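Arylmalonate decarboxylase (Bordetella bronchiseptica, PDB 3IXL) catalyses the cofactor-free, enantioselective decarboxylation of 2-aryl-2-methylmalonates to 2-arylpropionates and carbon dioxide. Local coordinates at residues A[81-86]-A[135-140]; A[110-115]-A[207-212]; A[116-121]-A[141-146]; A[125-130]-A[152-157]. The protein carries 2 engineered substitutions. One frame throughout, in Å; residues are numbered along the deposited sequence.

Contact 1: residues A[81-86]-A[135-140]; sequences RGAAFN and AAFLAE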
loop_
_atom_site.group_PDB
_atom_site.type_symbol
_atom_site.label_atom_id
_atom_site.label_comp_id
_atom_site.label_asym_id
_atom_site.label_seq_id
_atom_site.Cartn_x
_atom_site.Cartn_y
_atom_site.Cartn_z
ATOM N N ARG A 81 3.159 14.293 -0.118
ATOM C CA ARG A 81 3.616 15.521 0.525
ATOM C C ARG A 81 4.873 15.290 1.348
ATOM O O ARG A 81 5.358 16.212 2.008
ATOM C CB ARG A 81 2.499 16.094 1.392
ATOM C CG ARG A 81 1.400 16.752 0.578
ATOM C CD ARG A 81 0.255 17.204 1.462
ATOM N NE ARG A 81 -0.684 18.064 0.750
ATOM C CZ ARG A 81 -1.890 18.394 1.197
ATOM N NH1 ARG A 81 -2.333 17.927 2.366
ATOM N NH2 ARG A 81 -2.662 19.185 0.467
ATOM N N GLY A 82 5.408 14.076 1.313
ATOM C CA GLY A 82 6.628 13.758 2.052
ATOM C C GLY A 82 6.360 13.000 3.341
ATOM O O GLY A 82 5.193 12.783 3.728
ATOM N N ALA A 83 7.446 12.607 4.002
ATOM C CA ALA A 83 7.372 11.766 5.199
ATOM C C ALA A 83 6.705 12.426 6.401
ATOM O O ALA A 83 5.944 11.769 7.127
ATOM C CB ALA A 83 8.764 11.265 5.581
ATOM N N ALA A 84 6.994 13.705 6.628
ATOM C CA ALA A 84 6.400 14.408 7.764
ATOM C C ALA A 84 4.874 14.410 7.666
ATOM O O ALA A 84 4.188 14.225 8.677
ATOM C CB ALA A 84 6.917 15.836 7.876
ATOM N N PHE A 85 4.335 14.616 6.465
ATOM C CA PHE A 85 2.874 14.647 6.324
ATOM C C PHE A 85 2.252 13.270 6.554
ATOM O O PHE A 85 1.195 13.162 7.160
ATOM C CB PHE A 85 2.416 15.220 4.980
ATOM C CG PHE A 85 0.924 15.181 4.789
ATOM C CD1 PHE A 85 0.102 16.065 5.472
ATOM C CD2 PHE A 85 0.344 14.236 3.947
ATOM C CE1 PHE A 85 -1.274 16.019 5.313
ATOM C CE2 PHE A 85 -1.031 14.185 3.777
ATOM C CZ PHE A 85 -1.848 15.074 4.472
ATOM N N ASN A 86 2.902 12.219 6.070
ATOM C CA ASN A 86 2.442 10.868 6.369
ATOM C C ASN A 86 2.296 10.680 7.878
ATOM O O ASN A 86 1.263 10.203 8.362
ATOM C CB ASN A 86 3.394 9.832 5.765
ATOM C CG ASN A 86 2.942 8.410 6.024
ATOM O OD1 ASN A 86 1.792 8.048 5.739
ATOM N ND2 ASN A 86 3.834 7.598 6.564
ATOM N N ALA A 135 10.012 8.356 -4.670
ATOM C CA ALA A 135 11.462 8.276 -4.444
ATOM C C ALA A 135 11.939 9.213 -3.339
ATOM O O ALA A 135 12.767 8.820 -2.506
ATOM C CB ALA A 135 12.228 8.532 -5.741
ATOM N N ALA A 136 11.405 10.433 -3.312
ATOM C CA ALA A 136 11.776 11.405 -2.278
ATOM C C ALA A 136 11.344 10.944 -0.885
ATOM O O ALA A 136 12.100 11.080 0.092
ATOM C CB ALA A 136 11.200 12.774 -2.596
ATOM N N PHE A 137 10.127 10.405 -0.796
ATOM C CA PHE A 137 9.601 9.852 0.449
ATOM C C PHE A 137 10.495 8.729 0.965
ATOM O O PHE A 137 10.889 8.719 2.140
ATOM C CB PHE A 137 8.160 9.348 0.229
ATOM C CG PHE A 137 7.592 8.587 1.395
ATOM C CD1 PHE A 137 7.046 9.254 2.496
ATOM C CD2 PHE A 137 7.572 7.204 1.384
ATOM C CE1 PHE A 137 6.515 8.538 3.574
ATOM C CE2 PHE A 137 7.042 6.484 2.461
ATOM C CZ PHE A 137 6.516 7.157 3.549
ATOM N N LEU A 138 10.824 7.783 0.091
ATOM C CA LEU A 138 11.672 6.663 0.502
ATOM C C LEU A 138 13.048 7.135 0.979
ATOM O O LEU A 138 13.546 6.649 1.998
ATOM C CB LEU A 138 11.797 5.619 -0.608
ATOM C CG LEU A 138 10.489 4.928 -1.024
ATOM C CD1 LEU A 138 10.692 4.163 -2.327
ATOM C CD2 LEU A 138 9.972 3.999 0.066
ATOM N N ALA A 139 13.640 8.088 0.264
ATOM C CA ALA A 139 14.929 8.662 0.672
ATOM C C ALA A 139 14.846 9.363 2.031
ATOM O O ALA A 139 15.765 9.242 2.851
ATOM C CB ALA A 139 15.459 9.606 -0.397
ATOM N N GLU A 140 13.752 10.086 2.279
ATOM C CA GLU A 140 13.527 10.723 3.584
ATOM C C GLU A 140 13.500 9.689 4.702
ATOM O O GLU A 140 13.845 9.995 5.853
ATOM C CB GLU A 140 12.201 11.494 3.603
ATOM C CG GLU A 140 12.210 12.851 2.922
ATOM C CD GLU A 140 10.860 13.561 3.030
ATOM O OE1 GLU A 140 10.829 14.746 3.433
ATOM O OE2 GLU A 140 9.829 12.943 2.709
HETATM O O HOH W 1 8.820 15.479 5.058
#

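Contact 2: residues A[110-115]-A[207-212]; sequences NGLRAL and PVVSSS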
loop_
_atom_site.group_PDB
_atom_site.type_symbol
_atom_site.label_atom_id
_atom_site.label_comp_id
_atom_site.label_asym_id
_atom_site.label_seq_id
_atom_site.Cartn_x
_atom_site.Cartn_y
_atom_site.Cartn_z
ATOM N N ASN A 110 7.190 -0.390 6.532
ATOM C CA ASN A 110 7.302 -1.485 7.484
ATOM C C ASN A 110 7.628 -2.802 6.789
ATOM O O ASN A 110 8.448 -3.578 7.276
ATOM C CB ASN A 110 6.026 -1.622 8.312
ATOM C CG ASN A 110 5.891 -0.525 9.357
ATOM O OD1 ASN A 110 6.861 0.165 9.701
ATOM N ND2 ASN A 110 4.675 -0.336 9.843
ATOM N N GLY A 111 7.001 -3.053 5.643
ATOM C CA GLY A 111 7.239 -4.291 4.907
ATOM C C GLY A 111 8.653 -4.365 4.366
ATOM O O GLY A 111 9.299 -5.402 4.459
ATOM N N LEU A 112 9.126 -3.266 3.789
ATOM C CA LEU A 112 10.492 -3.222 3.274
ATOM C C LEU A 112 11.509 -3.480 4.378
ATOM O O LEU A 112 12.442 -4.271 4.199
ATOM C CB LEU A 112 10.775 -1.887 2.572
ATOM C CG LEU A 112 10.016 -1.701 1.247
ATOM C CD1 LEU A 112 10.018 -0.236 0.821
ATOM C CD2 LEU A 112 10.602 -2.585 0.140
ATOM N N ARG A 113 11.318 -2.842 5.524
ATOM C CA ARG A 113 12.215 -3.065 6.664
ATOM C C ARG A 113 12.150 -4.499 7.186
ATOM O O ARG A 113 13.184 -5.108 7.470
ATOM C CB ARG A 113 11.944 -2.053 7.766
ATOM C CG ARG A 113 12.434 -0.660 7.372
ATOM C CD ARG A 113 11.857 0.413 8.260
ATOM N NE ARG A 113 12.178 1.749 7.764
ATOM C CZ ARG A 113 11.508 2.850 8.094
ATOM N NH1 ARG A 113 10.464 2.775 8.912
ATOM N NH2 ARG A 113 11.873 4.027 7.594
ATOM N N ALA A 114 10.946 -5.048 7.271
ATOM C CA ALA A 114 10.761 -6.437 7.703
ATOM C C ALA A 114 11.538 -7.421 6.828
ATOM O O ALA A 114 11.966 -8.483 7.297
ATOM C CB ALA A 114 9.272 -6.799 7.693
ATOM N N LEU A 115 11.688 -7.083 5.550
ATOM C CA LEU A 115 12.352 -7.960 4.589
ATOM C C LEU A 115 13.813 -7.573 4.347
ATOM O O LEU A 115 14.461 -8.141 3.462
ATOM C CB LEU A 115 11.567 -8.011 3.273
ATOM C CG LEU A 115 10.223 -8.726 3.407
ATOM C CD1 LEU A 115 9.280 -8.343 2.290
ATOM C CD2 LEU A 115 10.439 -10.247 3.451
ATOM N N PRO A 207 12.843 -10.206 -2.358
ATOM C CA PRO A 207 11.464 -9.988 -1.924
ATOM C C PRO A 207 10.777 -8.829 -2.648
ATOM O O PRO A 207 11.440 -7.889 -3.097
ATOM C CB PRO A 207 11.612 -9.676 -0.430
ATOM C CG PRO A 207 12.964 -9.078 -0.310
ATOM C CD PRO A 207 13.821 -9.728 -1.364
ATOM N N VAL A 208 9.456 -8.927 -2.742
ATOM C CA VAL A 208 8.599 -7.869 -3.273
ATOM C C VAL A 208 7.649 -7.391 -2.185
ATOM O O VAL A 208 6.985 -8.202 -1.522
ATOM C CB VAL A 208 7.739 -8.363 -4.461
ATOM C CG1 VAL A 208 6.817 -7.253 -4.972
ATOM C CG2 VAL A 208 8.630 -8.866 -5.577
ATOM N N VAL A 209 7.573 -6.078 -2.019
ATOM C CA VAL A 209 6.554 -5.472 -1.163
ATOM C C VAL A 209 5.578 -4.766 -2.087
ATOM O O VAL A 209 5.982 -3.911 -2.873
ATOM C CB VAL A 209 7.162 -4.496 -0.131
ATOM C CG1 VAL A 209 6.061 -3.765 0.653
ATOM C CG2 VAL A 209 8.053 -5.254 0.849
ATOM N N SER A 210 4.306 -5.139 -2.000
ATOM C CA SER A 210 3.274 -4.601 -2.879
ATOM C C SER A 210 2.290 -3.798 -2.037
ATOM O O SER A 210 1.902 -4.245 -0.955
ATOM C CB SER A 210 2.566 -5.745 -3.608
ATOM O OG SER A 210 1.546 -5.248 -4.447
ATOM N N SER A 211 1.875 -2.637 -2.542
ATOM C CA SER A 211 1.019 -1.706 -1.777
ATOM C C SER A 211 -0.206 -2.334 -1.092
ATOM O O SER A 211 -0.358 -2.220 0.126
ATOM C CB SER A 211 0.534 -0.564 -2.680
ATOM O OG SER A 211 1.569 0.332 -2.986
ATOM N N SER A 212 -1.098 -2.938 -1.867
ATOM C CA SER A 212 -2.349 -3.431 -1.285
ATOM C C SER A 212 -2.096 -4.550 -0.262
ATOM O O SER A 212 -2.522 -4.456 0.886
ATOM C CB SER A 212 -3.338 -3.842 -2.371
ATOM O OG SER A 212 -4.589 -4.165 -1.802
#

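Contact 3: residues A[116-121]-A[141-146]; sequences GVRRVA and ESLVPT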
loop_
_atom_site.group_PDB
_atom_site.type_symbol
_atom_site.label_atom_id
_atom_site.label_comp_id
_atom_site.label_asym_id
_atom_site.label_seq_id
_atom_site.Cartn_x
_atom_site.Cartn_y
_atom_site.Cartn_z
ATOM N N GLY A 116 14.317 -6.618 5.128
ATOM C CA GLY A 116 15.721 -6.200 5.039
ATOM C C GLY A 116 16.075 -5.490 3.745
ATOM O O GLY A 116 17.204 -5.585 3.264
ATOM N N VAL A 117 15.115 -4.762 3.189
ATOM C CA VAL A 117 15.322 -4.062 1.933
ATOM C C VAL A 117 15.723 -2.620 2.207
ATOM O O VAL A 117 14.953 -1.856 2.779
ATOM C CB VAL A 117 14.051 -4.115 1.053
ATOM C CG1 VAL A 117 14.255 -3.337 -0.240
ATOM C CG2 VAL A 117 13.678 -5.550 0.751
ATOM N N ARG A 118 16.944 -2.265 1.817
ATOM C CA ARG A 118 17.424 -0.891 1.903
ATOM C C ARG A 118 17.471 -0.268 0.510
ATOM O O ARG A 118 16.986 0.852 0.306
ATOM C CB ARG A 118 18.810 -0.849 2.564
ATOM C CG ARG A 118 19.551 0.481 2.454
ATOM C CD ARG A 118 18.997 1.527 3.407
ATOM N NE ARG A 118 19.314 1.243 4.810
ATOM C CZ ARG A 118 20.174 1.942 5.553
ATOM N NH1 ARG A 118 20.817 2.987 5.042
ATOM N NH2 ARG A 118 20.387 1.598 6.818
ATOM N N ARG A 119 18.056 -0.993 -0.441
ATOM C CA ARG A 119 18.115 -0.559 -1.829
ATOM C C ARG A 119 16.947 -1.191 -2.559
ATOM O O ARG A 119 16.856 -2.413 -2.652
ATOM C CB ARG A 119 19.435 -0.989 -2.462
ATOM C CG ARG A 119 20.620 -0.206 -1.945
ATOM C CD ARG A 119 21.920 -0.763 -2.494
ATOM N NE ARG A 119 21.868 -0.998 -3.937
ATOM C CZ ARG A 119 21.953 -0.043 -4.859
ATOM N NH1 ARG A 119 22.094 1.226 -4.498
ATOM N NH2 ARG A 119 21.897 -0.355 -6.145
ATOM N N VAL A 120 16.051 -0.344 -3.065
ATOM C CA VAL A 120 14.754 -0.800 -3.516
ATOM C C VAL A 120 14.457 -0.350 -4.940
ATOM O O VAL A 120 14.470 0.842 -5.238
ATOM C CB VAL A 120 13.638 -0.358 -2.520
ATOM C CG1 VAL A 120 13.580 1.169 -2.341
ATOM C CG2 VAL A 120 12.277 -0.947 -2.922
ATOM N N ALA A 121 14.223 -1.321 -5.819
ATOM C CA ALA A 121 13.797 -1.030 -7.182
ATOM C C ALA A 121 12.304 -0.715 -7.146
ATOM O O ALA A 121 11.555 -1.356 -6.398
ATOM C CB ALA A 121 14.074 -2.219 -8.086
ATOM N N GLU A 141 13.072 8.474 4.360
ATOM C CA GLU A 141 12.917 7.392 5.323
ATOM C C GLU A 141 14.113 6.442 5.336
ATOM O O GLU A 141 14.014 5.306 5.809
ATOM C CB GLU A 141 11.611 6.640 5.039
ATOM C CG GLU A 141 10.364 7.449 5.377
ATOM C CD GLU A 141 10.060 7.493 6.872
ATOM O OE1 GLU A 141 10.745 6.803 7.659
ATOM O OE2 GLU A 141 9.111 8.206 7.259
ATOM N N SER A 142 15.237 6.920 4.807
ATOM C CA SER A 142 16.521 6.204 4.839
ATOM C C SER A 142 16.575 4.945 3.971
ATOM O O SER A 142 17.361 4.031 4.231
ATOM C CB SER A 142 16.946 5.892 6.284
ATOM O OG SER A 142 17.116 7.089 7.023
ATOM N N LEU A 143 15.753 4.913 2.928
ATOM C CA LEU A 143 15.848 3.871 1.913
ATOM C C LEU A 143 16.477 4.458 0.663
ATOM O O LEU A 143 16.549 5.685 0.513
ATOM C CB LEU A 143 14.469 3.281 1.597
ATOM C CG LEU A 143 13.749 2.638 2.784
ATOM C CD1 LEU A 143 12.335 2.243 2.398
ATOM C CD2 LEU A 143 14.519 1.441 3.322
ATOM N N VAL A 144 16.938 3.586 -0.229
ATOM C CA VAL A 144 17.626 4.026 -1.438
ATOM C C VAL A 144 16.889 3.498 -2.663
ATOM O O VAL A 144 17.037 2.330 -3.022
ATOM C CB VAL A 144 19.111 3.567 -1.464
ATOM C CG1 VAL A 144 19.807 4.069 -2.730
ATOM C CG2 VAL A 144 19.851 4.056 -0.222
ATOM N N PRO A 145 16.070 4.353 -3.299
ATOM C CA PRO A 145 15.419 3.937 -4.538
ATOM C C PRO A 145 16.466 3.774 -5.637
ATOM O O PRO A 145 17.401 4.591 -5.740
ATOM C CB PRO A 145 14.461 5.095 -4.851
ATOM C CG PRO A 145 14.379 5.895 -3.586
ATOM C CD PRO A 145 15.693 5.719 -2.901
ATOM N N THR A 146 16.330 2.715 -6.422
ATOM C CA THR A 146 17.317 2.383 -7.440
ATOM C C THR A 146 16.672 2.464 -8.832
ATOM O O THR A 146 16.371 3.568 -9.301
ATOM C CB THR A 146 17.978 1.011 -7.164
ATOM O OG1 THR A 146 16.976 -0.019 -7.157
ATOM C CG2 THR A 146 18.694 1.014 -5.816
#

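Contact 4: residues A[125-130]-A[152-157]; sequences AYIDDV and GITGVE. With PAC (2-phenylacetic acid), chain C.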
loop_
_atom_site.group_PDB
_atom_site.type_symbol
_atom_site.label_atom_id
_atom_site.label_comp_id
_atom_site.label_asym_id
_atom_site.label_seq_id
_atom_site.Cartn_x
_atom_site.Cartn_y
_atom_site.Cartn_z
ATOM N N ALA A 125 2.529 1.995 -10.775
ATOM C CA ALA A 125 1.443 2.238 -11.700
ATOM C C ALA A 125 1.444 3.685 -12.195
ATOM O O ALA A 125 0.674 4.010 -13.087
ATOM C CB ALA A 125 0.114 1.923 -11.028
ATOM N N TYR A 126 2.292 4.531 -11.608
ATOM C CA TYR A 126 2.078 5.990 -11.647
ATOM C C TYR A 126 2.728 6.757 -12.779
ATOM O O TYR A 126 3.621 6.255 -13.465
ATOM C CB TYR A 126 2.596 6.637 -10.363
ATOM C CG TYR A 126 2.257 5.969 -9.057
ATOM C CD1 TYR A 126 3.269 5.593 -8.175
ATOM C CD2 TYR A 126 0.934 5.778 -8.672
ATOM C CE1 TYR A 126 2.972 5.015 -6.949
ATOM C CE2 TYR A 126 0.621 5.192 -7.442
ATOM C CZ TYR A 126 1.657 4.821 -6.592
ATOM O OH TYR A 126 1.379 4.250 -5.361
ATOM N N ILE A 127 2.276 8.006 -12.928
ATOM C CA ILE A 127 2.996 9.013 -13.729
ATOM C C ILE A 127 4.175 9.579 -12.924
ATOM O O ILE A 127 4.230 9.437 -11.699
ATOM C CB ILE A 127 2.071 10.148 -14.261
ATOM C CG1 ILE A 127 1.407 10.924 -13.116
ATOM C CG2 ILE A 127 1.020 9.564 -15.216
ATOM C CD1 ILE A 127 0.664 12.204 -13.575
ATOM N N ASP A 128 5.103 10.237 -13.609
ATOM C CA ASP A 128 6.398 10.544 -13.012
ATOM C C ASP A 128 6.430 11.562 -11.881
ATOM O O ASP A 128 7.305 11.473 -11.019
ATOM C CB ASP A 128 7.438 10.877 -14.088
ATOM C CG ASP A 128 7.985 9.637 -14.765
ATOM O OD1 ASP A 128 7.808 8.508 -14.231
ATOM O OD2 ASP A 128 8.604 9.781 -15.842
ATOM N N ASP A 129 5.486 12.499 -11.844
ATOM C CA ASP A 129 5.440 13.408 -10.691
ATOM C C ASP A 129 5.229 12.585 -9.426
ATOM O O ASP A 129 5.866 12.834 -8.404
ATOM C CB ASP A 129 4.340 14.466 -10.832
ATOM C CG ASP A 129 4.326 15.474 -9.673
ATOM O OD1 ASP A 129 5.381 15.722 -9.053
ATOM O OD2 ASP A 129 3.242 16.024 -9.406
ATOM N N VAL A 130 4.330 11.611 -9.506
ATOM C CA VAL A 130 4.062 10.742 -8.369
ATOM C C VAL A 130 5.270 9.825 -8.085
ATOM O O VAL A 130 5.636 9.631 -6.926
ATOM C CB VAL A 130 2.754 9.953 -8.570
ATOM C CG1 VAL A 130 2.492 9.015 -7.395
ATOM C CG2 VAL A 130 1.572 10.914 -8.726
ATOM N N GLY A 152 2.403 4.660 -15.830
ATOM C CA GLY A 152 1.856 5.971 -16.234
ATOM C C GLY A 152 0.339 6.062 -16.242
ATOM O O GLY A 152 -0.253 6.728 -17.095
ATOM N N ILE A 153 -0.295 5.406 -15.274
ATOM C CA ILE A 153 -1.754 5.373 -15.156
ATOM C C ILE A 153 -2.242 6.345 -14.082
ATOM O O ILE A 153 -1.668 6.410 -12.992
ATOM C CB ILE A 153 -2.239 3.938 -14.802
ATOM C CG1 ILE A 153 -1.810 2.951 -15.890
ATOM C CG2 ILE A 153 -3.763 3.896 -14.610
ATOM C CD1 ILE A 153 -1.993 1.489 -15.502
ATOM N N THR A 154 -3.301 7.097 -14.384
ATOM C CA THR A 154 -3.929 7.927 -13.352
ATOM C C THR A 154 -5.353 7.527 -13.011
ATOM O O THR A 154 -5.908 8.040 -12.051
ATOM C CB THR A 154 -3.929 9.430 -13.690
ATOM O OG1 THR A 154 -4.734 9.665 -14.852
ATOM C CG2 THR A 154 -2.506 9.921 -13.889
ATOM N N GLY A 155 -5.945 6.619 -13.783
ATOM C CA GLY A 155 -7.316 6.193 -13.510
ATOM C C GLY A 155 -7.362 5.075 -12.486
ATOM O O GLY A 155 -6.602 4.118 -12.583
ATOM N N VAL A 156 -8.266 5.189 -11.516
ATOM C CA VAL A 156 -8.425 4.148 -10.494
ATOM C C VAL A 156 -8.848 2.806 -11.109
ATOM O O VAL A 156 -8.217 1.772 -10.859
ATOM C CB VAL A 156 -9.420 4.586 -9.389
ATOM C CG1 VAL A 156 -9.788 3.413 -8.482
ATOM C CG2 VAL A 156 -8.840 5.727 -8.570
ATOM N N GLU A 157 -9.909 2.822 -11.915
ATOM C CA GLU A 157 -10.383 1.608 -12.597
ATOM C C GLU A 157 -9.353 1.002 -13.550
ATOM O O GLU A 157 -9.238 -0.227 -13.657
ATOM C CB GLU A 157 -11.696 1.872 -13.347
ATOM C CG GLU A 157 -12.947 1.373 -12.641
ATOM C CD GLU A 157 -12.992 1.743 -11.174
ATOM O OE1 GLU A 157 -12.998 2.955 -10.855
ATOM O OE2 GLU A 157 -13.024 0.814 -10.340
HETATM C C1 PAC C . -1.982 4.297 -4.477
HETATM C C2 PAC C . -3.214 4.619 -5.303
HETATM C "C1'" PAC C . -4.458 3.758 -5.212
HETATM C "C2'" PAC C . -5.260 3.725 -6.357
HETATM C "C3'" PAC C . -6.435 2.976 -6.387
HETATM C "C4'" PAC C . -6.818 2.257 -5.259
HETATM C "C5'" PAC C . -6.020 2.281 -4.108
HETATM C "C6'" PAC C . -4.844 3.036 -4.073
HETATM O O1 PAC C . -1.906 3.289 -3.721
HETATM O O2 PAC C . -1.027 5.115 -4.605
HETATM O O HOH W 2 -0.308 8.209 -11.367
#

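Contact 1: residues A[81-86]-A[135-140]
Phe137 pushes its ring against the start of helix 83-97, and Glu140, one turn further along helix 128-140, grips the same start from the solvent side. The ring makes the tight half. With CG anti to the backbone N (chi1 172°), it leans toward the other helix and meets the backbone with its edge: CD1 lies 3.7 Å from Ala83 N, and Gly82 C sits close to the ring plane. CE1 reaches Asn86 CB at 4.0 Å, and the Asn86 amide stands nearly perpendicular to the ring. Both side chains are buried; Asn86 OD1 and ND2 are satisfied by Thr103 and Thr106.

The outer half is polar and watery. Glu140, extended beyond CG, accepts a bond from Ala83 N at OE2 (2.7 Å), on the syn side but 35° out of the carboxylate plane. Its other oxygen, OE1, accepts a hydrogen bond from a water, 2.7 Å away, which itself accepts from Ala84 N. One carboxylate thus serves two N-H groups of the first helical turn, one directly and one through a water, where its negative charge would probably suit the helix dipole. Gly82 is the N-cap. The Phe137 side chain also packs on Ser105 and Leu109 of helix 104-114 and on Phe79 of helix 75-79.

Contact 2: residues A[110-115]-A[207-212]
Leu115 and Pro207 lie alongside each other, running opposite ways, while Leu112 and Leu115 both slant across Val209. The centre of the contact is one methyl, Val209 CG2, which is turned into the angle between the two leucines. It touches Leu115 CD1 at 3.6 Å and Leu112 CD2 at 3.8 Å, and it also presses on the helix backbone at Gly111 C, 3.7 Å away. Gly111, with no side chain, presents bare backbone to the valine. Leu115 lies along the pyrrolidine ring, its CD1 3.8 Å from Pro207 CB and its own CB near Pro207 CG.

This is helix-on-sheet packing in an alpha/beta domain of the Asp/Glu racemase clan: the C-terminal end of helix 104-114 covers the edge strand 208-210 of a parallel four-stranded sheet. Val208 points away from the helix, toward Ile197 and Val200 of helix 196-204, which places the strand between two helices.

In both leucines CG is anti to the carbonyl carbon (chi1 -69° in each). Leu115 then reaches Val209 with CD1, the methyl anti to CA, whereas Leu112 uses its other methyl, CD2. Leu115 is also covered by Arg235 and Leu236 of helix 235-238, and Leu112 packs on Val117 and Leu143.

Contact 3: residues A[116-121]-A[141-146]
Bends at chi2 and chi3 (76° and 71°) fold the Arg118 chain back over Ser142, and a bend at chi3 (47°) lays the Arg119 guanidinium across Thr146. Arg118 CD comes within 3.1 Å of Ser142 O, which lies over one face of the guanidinium and is not hydrogen-bonded to NE. Thr146 CG2 sits over one face of the other guanidinium, 3.5 Å from Arg119 NH2, with the two side chains crossing at about a right angle. Arg119 CG also packs beside Val144 CB, on the sheet face that carries both residues. The polar ends are claimed elsewhere: Arg119 NH2 by a salt bridge to Asp180, Thr146 OG1 by Ser181.

Beneath these side chains runs a parallel ladder, with Arg119 opposite Val144 and Val120 opposite Pro145. Val144 uses both its N-H and its C=O: its N donates to Arg118 O (2.8 Å) and its O accepts from Val120 N (2.9 Å), both nearly straight. Thr146 N then reaches Val120 O at 2.9 Å, coming from above the carbonyl plane. Proline has no N-H, but Pro145 still adds a CA-H...O contact to Val120 O. On the buried side, Leu143 CD2 touches Val117 O at 3.4 Å.

The two strands belong to a beta-alpha-beta unit joined through helix 128-140. Schellman motifs at Gly116 and Ser142 end the helices before them. Strand 144-145 forms one edge of its sheet; strand 119-124 lies between it and strand 183-187, with Val120 and Leu143 against Leu112 of helix 104-114 and Pro145 against Ala135 and Leu138.

Contact 4: residues A[125-130]-A[152-157]
Tyr126 faces two ways: its backbone joins the loop at Gly152, while its side chain leaves on the side away from that loop and its hydroxyl reaches the ligand. The OH donates to O2 of 2-phenylacetic acid, 2.7 Å away, with the carboxylate oxygen at the edge of the phenol ring and near its plane. Val130 CG1 sits over one ring face, toward the rim. The hydroxyl is also bonded to Ser187, and the ligand is held too by Thr75, Ser76 and the backbone N of Gly189, so Tyr126 is one of a set of polar groups around the acid, consistent with the dioxyanion hole known in this enzyme.

Behind the tyrosine the two chains meet through main-chain atoms. Ile153 N donates to Ala125 O at 2.8 Å, in the carbonyl plane, and Gly152 N makes a weak, bent bond to Tyr126 O (3.1 Å, 130°). Gly152 turns the chain with a positive phi, readily adopted by glycine. A water closes the gap further on, accepting from Ile127 N and donating to Ile153 O at 2.8 Å.

In the fold, segment 125-130 is the turn from strand 119-124 into helix 128-140, with Ile127 as N-cap, and segment 152-157 leads into helix 156-160, with Gly155 as N-cap. Tyr126 thus sits just past the C-terminal end of a parallel strand, the usual place for an alpha/beta active site. Val156 brings CG1 to 4.0 Å from C3' of the ligand's phenyl ring.

Nearer the surface, Ile127 meets Thr154 methyl to methyl, CG2 to CG2 at 3.8 Å. Ile127 CG1 stands between its backbone N and carbonyl carbon (chi1 61°), leaving CG2 anti to the carbonyl carbon, 3.6 Å from Gly152 O.

Contacts 2 and 3 reach the same parallel sheet, at strand 208-210 on one edge and strand 144-145 on the other; their centres are 11 Å apart, and the salt bridge from Arg113 to Glu141 joins them. Contact 1 touches contact 3 through Leu138 and Leu143, centres about 13 Å apart. Contacts 1 and 4 share helix 128-140, centres about 18 Å apart, contact 4 at its start and contact 1 at its end. Along the chain contacts 3 and 4 cross each other inside the loop closed by contact 2, whereas contact 1 crosses all three. Contact 4 binds the ligand; Phe137 of contact 1 (helix to helix) and Val209 of contact 2 (helix to strand) lie about 11 and 12 Å from it, and contact 3 pairs strands.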